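Histidine phosphotransferase (PDB 2OOC) probably relays phosphoryl groups through a histidine side chain in a phosphorelay, and is an essential regulator of stalk biogenesis in Caulobacter crescentus. Local coordinates at residues G61-G65 and V66-N70; F24-V27 and D28-A32. All coordinates share one frame; numbering follows the deposited sequence. Where two conformers were deposited one is given.

Contact 1: G61-G65 and V66-N70; sequences GAARG and VGAFN
Ala63 CB and Ala68 CB, 3.9 Å apart, meet across the turn that joins helix 52-66 to helix 69-79. The backbone brings them together: Ala68 N donates to Ala63 O at 2.9 Å, a 6→1 bond round the end of helix 52-66, while Gly67 takes positive phi (96°). These are two features of a Schellman end, but Gly67 N lies 3.7 Å from Arg64 O, so the companion 5→2 bond is not made. Val66 closes the last turn with a bond from its N to Ala62 O and a weak second one to Ala63 O. Its chi1 of -51° sets CG1 anti to the carbonyl carbon and CG2 between the two backbone branches; the methyls thus straddle Ala62 O, CG1 at 3.5 Å and CG2 at 3.6 Å.

Phe69 leaves its backbone away from the helix end, yet chi1 of -68° folds the ring back. CE1 approaches Arg64 O obliquely at 3.6 Å, and Gly67 CA sits over one ring face, offset toward the rim. Arg64 runs fully extended beyond CG. A water in the guanidinium plane accepts from Arg64 NE (3.0 Å) and donates to Phe69 O, bridging the two helices.

Gly61 is the glycine of an H-x-x-K-G sequence, the Hpt signature that opens with the presumed phosphoacceptor histidine, so the contact probably lies a turn or so C-terminal to it. Helix 24-41 covers Ala62 and Val66 through Phe34, helix 85-111 meets Ala68 at Ala95, and Tyr15 of helix 13-19 stacks edge-to-face with Phe69.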
loop_
_atom_site.group_PDB
_atom_site.type_symbol
_atom_site.label_atom_id
_atom_site.label_comp_id
_atom_site.label_asym_id
_atom_site.label_seq_id
_atom_site.Cartn_x
_atom_site.Cartn_y
_atom_site.Cartn_z
ATOM N N GLY A 61 1.918 6.071 6.060
ATOM C CA GLY A 61 2.662 6.989 5.220
ATOM C C GLY A 61 3.010 6.412 3.857
ATOM O O GLY A 61 2.997 7.135 2.824
ATOM N N ALA A 62 3.312 5.114 3.819
ATOM C CA ALA A 62 3.642 4.442 2.547
ATOM C C ALA A 62 2.432 4.446 1.654
ATOM O O ALA A 62 2.506 4.659 0.438
ATOM C CB ALA A 62 4.089 3.026 2.755
ATOM N N ALA A 63 1.320 4.181 2.279
ATOM C CA ALA A 63 0.048 4.169 1.548
ATOM C C ALA A 63 -0.263 5.510 0.875
ATOM O O ALA A 63 -0.619 5.611 -0.321
ATOM C CB ALA A 63 -1.144 3.754 2.479
ATOM N N ARG A 64 -0.156 6.553 1.670
ATOM C CA ARG A 64 -0.464 7.896 1.159
ATOM C C ARG A 64 0.569 8.304 0.120
ATOM O O ARG A 64 0.261 9.074 -0.794
ATOM C CB ARG A 64 -0.587 8.879 2.329
ATOM C CG ARG A 64 -1.872 8.658 3.073
ATOM C CD ARG A 64 -1.986 9.425 4.348
ATOM N NE ARG A 64 -3.316 9.327 4.918
ATOM C CZ ARG A 64 -3.576 9.825 6.126
ATOM N NH1 ARG A 64 -2.595 10.371 6.842
ATOM N NH2 ARG A 64 -4.801 9.779 6.603
ATOM N N GLY A 65 1.751 7.723 0.199
ATOM C CA GLY A 65 2.830 8.021 -0.716
ATOM C C GLY A 65 2.559 7.513 -2.099
ATOM O O GLY A 65 2.951 8.132 -3.074
ATOM N N VAL A 66 1.919 6.354 -2.198
ATOM C CA VAL A 66 1.629 5.694 -3.470
ATOM C C VAL A 66 0.210 5.788 -4.002
ATOM O O VAL A 66 -0.082 5.252 -5.081
ATOM C CB VAL A 66 2.040 4.241 -3.397
ATOM C CG1 VAL A 66 3.497 4.181 -2.881
ATOM C CG2 VAL A 66 1.030 3.326 -2.593
ATOM N N GLY A 67 -0.693 6.470 -3.311
ATOM C CA GLY A 67 -2.044 6.573 -3.794
ATOM C C GLY A 67 -3.005 5.559 -3.211
ATOM O O GLY A 67 -4.108 5.484 -3.683
ATOM N N ALA A 68 -2.635 4.799 -2.188
ATOM C CA ALA A 68 -3.529 3.833 -1.501
ATOM C C ALA A 68 -4.231 4.608 -0.417
ATOM O O ALA A 68 -3.986 4.418 0.784
ATOM C CB ALA A 68 -2.750 2.650 -0.923
ATOM N N PHE A 69 -5.106 5.506 -0.841
ATOM C CA PHE A 69 -5.694 6.482 0.090
ATOM C C PHE A 69 -6.632 5.840 1.080
ATOM O O PHE A 69 -6.638 6.253 2.238
ATOM C CB PHE A 69 -6.333 7.667 -0.658
ATOM C CG PHE A 69 -5.305 8.509 -1.341
ATOM C CD1 PHE A 69 -4.288 9.073 -0.604
ATOM C CD2 PHE A 69 -5.295 8.653 -2.718
ATOM C CE1 PHE A 69 -3.279 9.821 -1.206
ATOM C CE2 PHE A 69 -4.291 9.414 -3.315
ATOM C CZ PHE A 69 -3.298 9.968 -2.559
ATOM N N ASN A 70 -7.416 4.853 0.629
ATOM C CA ASN A 70 -8.295 4.152 1.567
ATOM C C ASN A 70 -7.493 3.472 2.696
ATOM O O ASN A 70 -7.836 3.584 3.853
ATOM C CB ASN A 70 -9.129 3.115 0.857
ATOM C CG ASN A 70 -9.940 2.222 1.865
ATOM O OD1 ASN A 70 -10.876 2.721 2.549
ATOM N ND2 ASN A 70 -9.557 0.930 1.984
HETATM O O HOH W 1 -5.488 8.601 3.028
#

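Contact 2: F24-V27 and D28-A32; sequences FAVV and DEVLA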
loop_
_atom_site.group_PDB
_atom_site.type_symbol
_atom_site.label_atom_id
_atom_site.label_comp_id
_atom_site.label_asym_id
_atom_site.label_seq_id
_atom_site.Cartn_x
_atom_site.Cartn_y
_atom_site.Cartn_z
ATOM N N PHE A 24 7.036 5.204 -16.557
ATOM C CA PHE A 24 6.809 3.911 -15.960
ATOM C C PHE A 24 7.941 3.276 -15.218
ATOM O O PHE A 24 7.670 2.447 -14.367
ATOM C CB PHE A 24 6.064 2.995 -16.929
ATOM C CG PHE A 24 4.680 3.529 -17.196
ATOM C CD1 PHE A 24 3.684 3.445 -16.207
ATOM C CD2 PHE A 24 4.409 4.271 -18.352
ATOM C CE1 PHE A 24 2.446 4.007 -16.412
ATOM C CE2 PHE A 24 3.152 4.832 -18.555
ATOM C CZ PHE A 24 2.174 4.702 -17.579
ATOM N N ALA A 25 9.190 3.691 -15.443
ATOM C CA ALA A 25 10.289 3.156 -14.680
ATOM C C ALA A 25 10.138 3.621 -13.224
ATOM O O ALA A 25 10.464 2.866 -12.288
ATOM C CB ALA A 25 11.624 3.609 -15.273
ATOM N N VAL A 26 9.688 4.857 -13.054
ATOM C CA VAL A 26 9.523 5.372 -11.675
ATOM C C VAL A 26 8.312 4.728 -10.998
ATOM O O VAL A 26 8.356 4.319 -9.828
ATOM C CB VAL A 26 9.427 6.892 -11.633
ATOM C CG1 VAL A 26 9.099 7.380 -10.211
ATOM C CG2 VAL A 26 10.747 7.541 -12.118
ATOM N N VAL A 27 7.235 4.566 -11.726
ATOM C CA VAL A 27 6.098 3.832 -11.197
ATOM C C VAL A 27 6.509 2.439 -10.717
ATOM O O VAL A 27 6.213 2.062 -9.574
ATOM C CB VAL A 27 4.977 3.729 -12.253
ATOM C CG1 VAL A 27 3.845 2.766 -11.686
ATOM C CG2 VAL A 27 4.389 5.088 -12.655
ATOM N N ASP A 28 7.235 1.715 -11.556
ATOM C CA ASP A 28 7.660 0.363 -11.243
ATOM C C ASP A 28 8.500 0.341 -9.971
ATOM O O ASP A 28 8.346 -0.566 -9.121
ATOM C CB ASP A 28 8.437 -0.274 -12.410
ATOM C CG ASP A 28 7.558 -0.576 -13.651
ATOM O OD1 ASP A 28 6.303 -0.542 -13.576
ATOM O OD2 ASP A 28 8.147 -0.791 -14.735
ATOM N N GLU A 29 9.395 1.321 -9.850
ATOM C CA GLU A 29 10.266 1.475 -8.660
ATOM C C GLU A 29 9.463 1.654 -7.384
ATOM O O GLU A 29 9.732 1.042 -6.346
ATOM C CB GLU A 29 11.125 2.718 -8.847
ATOM C CG GLU A 29 12.105 3.022 -7.664
ATOM C CD GLU A 29 12.570 4.481 -7.600
ATOM O OE1 GLU A 29 12.091 5.351 -8.362
ATOM O OE2 GLU A 29 13.451 4.768 -6.771
ATOM N N VAL A 30 8.516 2.573 -7.465
ATOM C CA VAL A 30 7.765 2.923 -6.289
ATOM C C VAL A 30 6.887 1.734 -5.837
ATOM O O VAL A 30 6.766 1.440 -4.637
ATOM C CB VAL A 30 6.929 4.197 -6.524
ATOM C CG1 VAL A 30 5.892 4.349 -5.382
ATOM C CG2 VAL A 30 7.868 5.416 -6.678
ATOM N N LEU A 31 6.284 1.072 -6.806
ATOM C CA LEU A 31 5.456 -0.120 -6.509
ATOM C C LEU A 31 6.328 -1.181 -5.824
ATOM O O LEU A 31 5.933 -1.835 -4.838
ATOM C CB LEU A 31 4.759 -0.705 -7.724
ATOM C CG LEU A 31 3.700 0.208 -8.345
ATOM C CD1 LEU A 31 3.150 -0.506 -9.498
ATOM C CD2 LEU A 31 2.702 0.656 -7.249
ATOM N N ALA A 32 7.554 -1.376 -6.330
ATOM C CA ALA A 32 8.453 -2.334 -5.708
ATOM C C ALA A 32 8.874 -1.938 -4.278
ATOM O O ALA A 32 8.860 -2.781 -3.384
ATOM C CB ALA A 32 9.664 -2.572 -6.606
#
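Val27 and Leu31, one helical turn apart, point the same way and touch through Val27 CG1 and Leu31 CD1 at 4.0 Å. Both are buried, and this is the close side of the contact. A chi1 of 173° places Val27 CG1 anti to the backbone N and beside the carbonyl carbon, so that this methyl leans along the helix toward Leu31. Leu31 in turn lays CG over Val27 O at 3.4 Å, the same oxygen that takes the hydrogen bond from Leu31 N with an N-H...O angle of 169°.

Four successive i to i+4 bonds, starting with Asp28 N to Phe24 O at 2.9 Å, identify the stretch as the regular first turns of helix 24-41, an amphipathic element of the helical bundle of an Hpt protein. Leu16 of helix 13-19 meets Val27, Val30 and Leu31, and Tyr102 of helix 85-111 meets Val27, which accounts for the burial on this side.

The solvent side begins at Ala25, Asp28 and Glu29, which are exposed; between the two sides the partly exposed Val26 and Val30 touch, CG1 to CG2, at 4.2 Å. Two conformers were deposited for Glu29, so its approach to Val26 (OE1 to CG1 4.1 Å in one of them) is doubtful as a fixed contact.

Asp28, though exposed, folds back over its own helix, chi1 at -69° bringing CG beside the backbone N. Phe24 O stands over the face of the carboxylate, 3.1 Å from Asp28 CG; with acceptors on both sides this is contact without a hydrogen bond, and Phe24 O takes its bond from Asp28 N instead. Gln106 touches the Asp28 side chain from helix 85-111.

From the N terminus, helix 13-19 comes first, and contact 2 follows in the opening turns of helix 24-41. Lying within one helix, it closes no loop. The chain then completes that helix, passes through a linker and runs along helix 52-66 to contact 1, which closes the short turn into helix 69-79. The two contacts stand in series, neither nested nor crossed. Although their centres are 14 Å apart, they meet directly: Val66 CG1 packs on Val30 CG1 at 3.5 Å, joining the end of helix 52-66 to helix 24-41. Residues of helices 13-19 and 85-111 touch both, so the pair ties all five helices together.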